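Local coordinates for flavin-dependent monooxygenase, oxygenase subunit HsaA (Mycobacterium tuberculosis, PDB 3AFF), which is the oxygenase component of a flavin-dependent monooxygenase that probably uses reduced FMN and O2 to hydroxylate a phenolic secosteroid during cholesterol breakdown, at residues Tyr250-Ala255 / Asp338-Ala343; Ala287-Ala292 / Ile334-Arg339; Asp325-Thr330 / Ala364-Ala369. One frame throughout, in Å; residues are numbered along the deposited sequence. Where two conformers were deposited one is given.

Overall arrangement
The three contacts share helix 316-342, a long helix of the all-helical C-terminal domain of the acyl-CoA dehydrogenase fold, and join it to three others: helix 233-259 in interaction 1, 286-309 in interaction 2 and 354-370 in interaction 3. Interaction 1 is buried and purely apolar. Interaction 2 touches it, their centres about 8 Å apart; it is partly buried and runs from an apolar core to a water-bridged ion pair. Interaction 3 is also partly buried, its centre about 13 Å from that of interaction 2 and about 17 Å from that of interaction 1; an arginine packs there on aliphatic groups, on a segment that includes two residues of the probable FMN site. Interactions 1 and 3 also reach the second subunit.

Interaction 1 of 3, residues Tyr250-Ala255 / Asp338-Ala343; sequences YGAYAA and DRLFEA
L340 turns CG beside its backbone N and anti to its carbonyl carbon (chi1 -63°), and its extended second torsion (chi2 175°) carries CD1 to helix 233-259; Y253 has CG anti to the backbone N (chi1 -170°), which sets its ring beside that methyl. The two helices belong to the C-terminal helical bundle of the acyl-CoA dehydrogenase fold, and the contact lies near the C-terminal end of helix 316-342. Its register is set by Y253 and L340, whose CA atoms stand 6.9 Å apart. One methyl does nearly all the work. L340 CD1 lands on the backbone between A252 and Y253: it is 3.8 Å from A252 C and 3.5 Å from Y253 N, closer than it comes to either side chain. Flanking this backbone seat are the two CB atoms, A252 CB and Y253 CB, each 4.0 Å from L340 CD1. The Y253 ring rises beside the leucine and meets that methyl at its edge, near the ring plane, Y253 CD1 being 4.2 Å from L340 CD1, and the two side chains pass each other at a slant. No hydrogen bond crosses the interface; the attachment is van der Waals contact between a branched tip and the backbone and CB atoms of the helix. The surroundings extend the apolar layer: A252 also touches I355 and F358 of helix 354-370, Y253 touches A287 of helix 286-309, and F341, next to L340, stacks on W359 and packs against V367 of the second subunit. The other branch of L340 leans to the tyrosine side, with L340 CD2 4.3 Å from Y253 CD1.

Interaction 2 of 3, residues Ala287-Ala292 / Ile334-Arg339; sequences ASDIDA and IASIDR
Two neighbouring helices of the acyl-CoA dehydrogenase C-terminal bundle, 286-309 and 316-342, run nearly antiparallel here, at 157° and with axes 9.2 Å apart at closest approach. Between them I290 and S336 meet at the buried side of the interface, while D289 and R339 meet at its outer side. I290 lays its CG1 branch over the serine: I290 CG1 is 3.7 Å from S336 CB, and I290 CD1 follows at 3.8 Å from the same S336 CB. The serine hydroxyl lies next to the aspartate stem, S336 OG being 3.6 Å from D289 CB. R339, its chain bent at chi3, swings its guanidinium across the end of D289 at about a right angle, with the two flat groups 70° apart. The direct link, R339 NH1 to D289 OD2, is a long salt bridge of 3.5 Å and a weak, bent hydrogen bond (133° at the hydrogen). A water takes the stronger role: it accepts from R339 NH1 at 2.6 Å, lying in the guanidinium plane at its edge, and donates to D289 OD2. S336 OG is a third hydrogen-bond partner of this water, at 3.0 Å, and the same hydroxyl is bonded to the R332 carbonyl one turn earlier. R332 also makes a weak, long ion pair with the other carboxylate oxygen of D289. The two charges are therefore probably coupled more through this water than through their long direct contact, and S336, with its CB on I290 and its OG on the water, links the apolar part of the contact to the polar one.

Interaction 3 of 3, residues Asp325-Thr330 / Ala364-Ala369; sequences DQVRAT and AGRVHA
R366 reaches T330 and V327 by a folded route: CG leaves anti to the backbone N (chi1 -174°), the chain bends sharply at the next torsion (chi2 53°) and again at chi3 (-143°), bringing its end toward helix 316-342. The pairing joins that helix to helix 354-370 in the C-terminal bundle of the acyl-CoA dehydrogenase fold, and the 364-369 segment itself holds H368 and A369, probable FMN-site residues. T330 turns CG2 anti to its own backbone N, and this methyl meets the aliphatic part of the arginine, T330 CG2 lying 4.1 Å from R366 CD. The threonine hydroxyl is used on its own helix and beyond: a weak bond T330 OG1 to Q326 O at 3.4 Å, and a weak one with S242 OG. Near the root of the arginine chain, I334 of helix 316-342 packs its CD1 on R366 CB. R366 NE also makes a long, weak ion pair with E342 of the second subunit, where A364 and V367 of the same segment pack as well. Farther out, the guanidinium meets a valine methyl obliquely, R366 NH2 coming 3.8 Å from V327 CG1.

Interaction 1 of 3, residues Tyr250-Ala255 / Asp338-Ala343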
# COMPACT_ATOMS: atom_id res chain seq x y z
N TYR A 250 -11.87 -17.74 -28.45
CA TYR A 250 -12.68 -17.04 -29.44
C TYR A 250 -13.89 -17.89 -29.82
O TYR A 250 -15.00 -17.35 -29.86
CB TYR A 250 -11.85 -16.70 -30.69
CG TYR A 250 -10.98 -15.48 -30.59
CD1 TYR A 250 -9.67 -15.58 -30.17
CD2 TYR A 250 -11.44 -14.20 -30.97
CE1 TYR A 250 -8.84 -14.49 -30.06
CE2 TYR A 250 -10.59 -13.08 -30.89
CZ TYR A 250 -9.28 -13.24 -30.43
OH TYR A 250 -8.38 -12.16 -30.32
N GLY A 251 -13.71 -19.22 -30.00
CA GLY A 251 -14.82 -20.13 -30.16
C GLY A 251 -15.83 -20.20 -29.04
O GLY A 251 -17.03 -20.29 -29.29
N ALA A 252 -15.37 -20.21 -27.80
CA ALA A 252 -16.25 -20.30 -26.66
C ALA A 252 -17.09 -19.04 -26.63
O ALA A 252 -18.31 -19.10 -26.39
CB ALA A 252 -15.41 -20.39 -25.39
N TYR A 253 -16.43 -17.90 -26.86
CA TYR A 253 -17.14 -16.62 -26.92
C TYR A 253 -18.28 -16.58 -27.95
O TYR A 253 -19.41 -16.18 -27.63
CB TYR A 253 -16.20 -15.42 -27.10
CG TYR A 253 -16.90 -14.08 -26.92
CD1 TYR A 253 -17.18 -13.59 -25.64
CD2 TYR A 253 -17.30 -13.31 -28.02
CE1 TYR A 253 -17.87 -12.37 -25.46
CE2 TYR A 253 -17.97 -12.08 -27.88
CZ TYR A 253 -18.25 -11.61 -26.59
OH TYR A 253 -18.90 -10.38 -26.41
N ALA A 254 -17.98 -16.97 -29.19
CA ALA A 254 -18.96 -16.98 -30.25
C ALA A 254 -20.12 -17.92 -29.89
O ALA A 254 -21.25 -17.60 -30.12
CB ALA A 254 -18.30 -17.36 -31.54
N ALA A 255 -19.82 -19.08 -29.29
CA ALA A 255 -20.81 -20.05 -28.90
C ALA A 255 -21.74 -19.53 -27.81
O ALA A 255 -22.90 -19.92 -27.75
CB ALA A 255 -20.15 -21.31 -28.44
N ASP A 338 -13.85 -20.40 -18.84
CA ASP A 338 -14.52 -20.79 -17.62
C ASP A 338 -15.75 -19.90 -17.22
O ASP A 338 -16.83 -20.45 -16.94
CB ASP A 338 -13.52 -20.87 -16.46
CG ASP A 338 -12.61 -22.12 -16.50
OD1 ASP A 338 -12.86 -23.08 -17.28
OD2 ASP A 338 -11.66 -22.13 -15.67
N ARG A 339 -15.57 -18.57 -17.21
CA ARG A 339 -16.70 -17.62 -16.96
C ARG A 339 -17.77 -17.86 -18.02
O ARG A 339 -18.94 -18.08 -17.72
CB ARG A 339 -16.26 -16.13 -16.89
CG ARG A 339 -15.13 -15.89 -15.85
CD ARG A 339 -14.88 -14.40 -15.35
NE ARG A 339 -13.68 -13.83 -16.01
CZ ARG A 339 -12.45 -13.85 -15.48
NH1 ARG A 339 -11.43 -13.35 -16.17
NH2 ARG A 339 -12.25 -14.35 -14.26
N LEU A 340 -17.38 -17.90 -19.27
CA LEU A 340 -18.37 -18.18 -20.28
C LEU A 340 -19.17 -19.46 -20.10
O LEU A 340 -20.40 -19.45 -20.34
CB LEU A 340 -17.76 -18.15 -21.67
CG LEU A 340 -17.19 -16.81 -22.08
CD1 LEU A 340 -16.52 -17.06 -23.44
CD2 LEU A 340 -18.32 -15.78 -22.17
N PHE A 341 -18.48 -20.56 -19.79
CA PHE A 341 -19.09 -21.87 -19.61
C PHE A 341 -20.14 -21.84 -18.49
O PHE A 341 -21.15 -22.54 -18.51
CB PHE A 341 -17.98 -22.84 -19.20
CG PHE A 341 -18.41 -24.25 -19.06
CD1 PHE A 341 -19.17 -24.86 -20.02
CD2 PHE A 341 -18.00 -24.99 -17.97
CE1 PHE A 341 -19.57 -26.17 -19.89
CE2 PHE A 341 -18.35 -26.32 -17.86
CZ PHE A 341 -19.17 -26.91 -18.83
N GLU A 342 -19.86 -21.03 -17.49
CA GLU A 342 -20.72 -20.90 -16.33
C GLU A 342 -21.84 -19.89 -16.51
O GLU A 342 -22.66 -19.77 -15.61
CB GLU A 342 -19.87 -20.50 -15.10
CG GLU A 342 -19.42 -21.72 -14.37
CD GLU A 342 -18.25 -21.47 -13.41
OE1 GLU A 342 -18.20 -20.39 -12.75
OE2 GLU A 342 -17.39 -22.35 -13.33
N ALA A 343 -21.85 -19.17 -17.64
CA ALA A 343 -22.83 -18.13 -17.86
C ALA A 343 -23.56 -18.33 -19.16
O ALA A 343 -24.03 -17.38 -19.74
CB ALA A 343 -22.21 -16.78 -17.84

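Interaction 2 of 3, residues Ala287-Ala292 / Ile334-Arg339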
# COMPACT_ATOMS: atom_id res chain seq x y z
N ALA A 287 -14.52 -10.88 -23.30
CA ALA A 287 -14.15 -10.60 -24.69
C ALA A 287 -12.85 -9.83 -24.84
O ALA A 287 -12.10 -10.03 -25.82
CB ALA A 287 -15.30 -9.86 -25.42
N SER A 288 -12.59 -8.93 -23.91
CA SER A 288 -11.43 -8.08 -24.01
C SER A 288 -10.20 -8.71 -23.39
O SER A 288 -9.13 -8.33 -23.75
CB SER A 288 -11.69 -6.72 -23.38
OG SER A 288 -12.01 -6.88 -22.02
N ASP A 289 -10.37 -9.66 -22.45
CA ASP A 289 -9.26 -10.46 -21.97
C ASP A 289 -8.74 -11.38 -23.07
O ASP A 289 -7.57 -11.60 -23.20
CB ASP A 289 -9.66 -11.31 -20.75
CG ASP A 289 -9.80 -10.48 -19.47
OD1 ASP A 289 -9.34 -9.33 -19.40
OD2 ASP A 289 -10.37 -11.00 -18.48
N ILE A 290 -9.67 -11.95 -23.83
CA ILE A 290 -9.34 -12.88 -24.92
C ILE A 290 -8.56 -12.14 -26.00
O ILE A 290 -7.51 -12.61 -26.45
CB ILE A 290 -10.64 -13.53 -25.46
CG1 ILE A 290 -11.22 -14.43 -24.38
CG2 ILE A 290 -10.39 -14.23 -26.77
CD1 ILE A 290 -12.53 -15.15 -24.72
N ASP A 291 -9.06 -10.98 -26.43
CA ASP A 291 -8.34 -10.19 -27.43
C ASP A 291 -7.01 -9.67 -26.89
O ASP A 291 -6.05 -9.61 -27.65
CB ASP A 291 -9.19 -9.09 -28.07
CG ASP A 291 -8.91 -8.93 -29.60
OD1 ASP A 291 -9.31 -9.81 -30.41
OD2 ASP A 291 -8.29 -7.91 -30.01
N ALA A 292 -6.93 -9.31 -25.60
CA ALA A 292 -5.63 -8.90 -25.01
C ALA A 292 -4.62 -10.07 -24.97
O ALA A 292 -3.44 -9.86 -25.21
CB ALA A 292 -5.79 -8.28 -23.59
N ILE A 334 -8.27 -19.27 -20.80
CA ILE A 334 -8.98 -20.35 -20.17
C ILE A 334 -9.92 -19.74 -19.08
O ILE A 334 -11.07 -20.19 -18.90
CB ILE A 334 -8.03 -21.45 -19.55
CG1 ILE A 334 -7.95 -22.72 -20.42
CG2 ILE A 334 -8.57 -22.04 -18.32
CD1 ILE A 334 -6.67 -22.77 -21.26
N ALA A 335 -9.43 -18.76 -18.34
CA ALA A 335 -10.27 -18.13 -17.27
C ALA A 335 -11.62 -17.63 -17.86
O ALA A 335 -12.68 -17.92 -17.35
CB ALA A 335 -9.53 -17.00 -16.67
N SER A 336 -11.52 -16.86 -18.96
CA SER A 336 -12.65 -16.40 -19.75
C SER A 336 -13.51 -17.54 -20.27
O SER A 336 -14.69 -17.44 -20.25
CB SER A 336 -12.12 -15.62 -20.94
OG SER A 336 -11.50 -14.42 -20.53
N ILE A 337 -12.92 -18.59 -20.82
CA ILE A 337 -13.71 -19.76 -21.19
C ILE A 337 -14.49 -20.33 -20.00
O ILE A 337 -15.66 -20.72 -20.13
CB ILE A 337 -12.84 -20.89 -21.84
CG1 ILE A 337 -12.24 -20.40 -23.14
CG2 ILE A 337 -13.66 -22.11 -22.06
CD1 ILE A 337 -11.26 -21.38 -23.78
N ASP A 338 -13.85 -20.40 -18.84
CA ASP A 338 -14.52 -20.79 -17.62
C ASP A 338 -15.75 -19.90 -17.22
O ASP A 338 -16.83 -20.45 -16.94
CB ASP A 338 -13.52 -20.87 -16.46
CG ASP A 338 -12.61 -22.12 -16.50
OD1 ASP A 338 -12.86 -23.08 -17.28
OD2 ASP A 338 -11.66 -22.13 -15.67
N ARG A 339 -15.57 -18.57 -17.21
CA ARG A 339 -16.70 -17.62 -16.96
C ARG A 339 -17.77 -17.86 -18.02
O ARG A 339 -18.94 -18.08 -17.72
CB ARG A 339 -16.26 -16.13 -16.89
CG ARG A 339 -15.13 -15.89 -15.85
CD ARG A 339 -14.88 -14.40 -15.35
NE ARG A 339 -13.68 -13.83 -16.01
CZ ARG A 339 -12.45 -13.85 -15.48
NH1 ARG A 339 -11.43 -13.35 -16.17
NH2 ARG A 339 -12.25 -14.35 -14.26
O HOH W 1 -12.63 -12.73 -18.36

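Interaction 3 of 3, residues Asp325-Thr330 / Ala364-Ala369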
# COMPACT_ATOMS: atom_id res chain seq x y z
N ASP A 325 4.84 -14.95 -21.37
CA ASP A 325 3.55 -14.69 -21.99
C ASP A 325 2.77 -15.92 -22.43
O ASP A 325 1.55 -15.82 -22.58
CB ASP A 325 3.66 -13.65 -23.13
CG ASP A 325 3.95 -12.24 -22.61
OD1 ASP A 325 3.88 -12.03 -21.37
OD2 ASP A 325 4.27 -11.34 -23.42
N GLN A 326 3.42 -17.08 -22.63
CA GLN A 326 2.66 -18.29 -22.98
C GLN A 326 1.64 -18.63 -21.90
O GLN A 326 0.48 -18.80 -22.19
CB GLN A 326 3.58 -19.52 -23.20
CG GLN A 326 4.69 -19.25 -24.26
CD GLN A 326 4.21 -19.17 -25.70
OE1 GLN A 326 4.94 -18.65 -26.60
NE2 GLN A 326 3.02 -19.68 -25.95
N VAL A 327 2.06 -18.76 -20.64
CA VAL A 327 1.09 -18.94 -19.56
C VAL A 327 0.12 -17.78 -19.35
O VAL A 327 -1.03 -18.04 -19.03
CB VAL A 327 1.70 -19.36 -18.16
CG1 VAL A 327 2.44 -20.66 -18.33
CG2 VAL A 327 2.61 -18.32 -17.66
N ARG A 328 0.54 -16.54 -19.54
CA ARG A 328 -0.39 -15.44 -19.31
C ARG A 328 -1.53 -15.51 -20.34
O ARG A 328 -2.70 -15.42 -19.98
CB ARG A 328 0.31 -14.09 -19.38
CG ARG A 328 1.51 -13.97 -18.42
CD ARG A 328 1.90 -12.51 -18.07
NE ARG A 328 2.93 -12.52 -17.00
CZ ARG A 328 3.88 -11.57 -16.83
NH1 ARG A 328 3.92 -10.53 -17.66
NH2 ARG A 328 4.79 -11.65 -15.85
N ALA A 329 -1.19 -15.69 -21.62
CA ALA A 329 -2.18 -15.73 -22.67
C ALA A 329 -3.16 -16.87 -22.49
O ALA A 329 -4.37 -16.68 -22.55
CB ALA A 329 -1.52 -15.83 -24.01
N THR A 330 -2.63 -18.06 -22.27
CA THR A 330 -3.40 -19.23 -22.20
C THR A 330 -4.21 -19.23 -20.89
O THR A 330 -5.38 -19.61 -20.87
CB THR A 330 -2.46 -20.46 -22.40
OG1 THR A 330 -1.98 -20.53 -23.76
CG2 THR A 330 -3.20 -21.73 -22.14
N ALA A 364 -7.87 -29.44 -22.00
CA ALA A 364 -7.03 -30.55 -22.45
C ALA A 364 -5.73 -29.97 -22.98
O ALA A 364 -4.63 -30.48 -22.67
CB ALA A 364 -7.75 -31.36 -23.56
N GLY A 365 -5.82 -28.90 -23.76
CA GLY A 365 -4.61 -28.20 -24.25
C GLY A 365 -3.70 -27.76 -23.12
O GLY A 365 -2.50 -27.90 -23.19
N ARG A 366 -4.29 -27.09 -22.13
CA ARG A 366 -3.60 -26.65 -20.94
C ARG A 366 -2.90 -27.78 -20.18
O ARG A 366 -1.79 -27.56 -19.69
CB ARG A 366 -4.58 -25.88 -20.03
CG ARG A 366 -3.98 -25.21 -18.80
CD ARG A 366 -2.77 -24.23 -18.95
NE ARG A 366 -1.89 -24.45 -17.79
CZ ARG A 366 -0.56 -24.20 -17.71
NH1 ARG A 366 0.12 -24.48 -16.58
NH2 ARG A 366 0.11 -23.66 -18.74
N VAL A 367 -3.53 -28.93 -20.05
CA VAL A 367 -2.83 -30.08 -19.45
C VAL A 367 -1.59 -30.47 -20.25
O VAL A 367 -0.54 -30.77 -19.66
CB VAL A 367 -3.68 -31.33 -18.90
CG1 VAL A 367 -5.19 -31.11 -18.71
CG2 VAL A 367 -3.27 -32.72 -19.47
N HIS A 368 -1.69 -30.48 -21.58
CA HIS A 368 -0.52 -30.72 -22.42
C HIS A 368 0.60 -29.70 -22.16
O HIS A 368 1.72 -30.08 -21.85
CB HIS A 368 -0.87 -30.77 -23.90
CG HIS A 368 0.28 -31.25 -24.75
ND1 HIS A 368 0.82 -30.49 -25.77
CD2 HIS A 368 1.01 -32.39 -24.71
CE1 HIS A 368 1.81 -31.17 -26.34
NE2 HIS A 368 1.95 -32.32 -25.71
N ALA A 369 0.28 -28.40 -22.24
CA ALA A 369 1.20 -27.30 -21.92
C ALA A 369 1.79 -27.42 -20.52
O ALA A 369 3.00 -27.22 -20.32
CB ALA A 369 0.49 -25.89 -22.10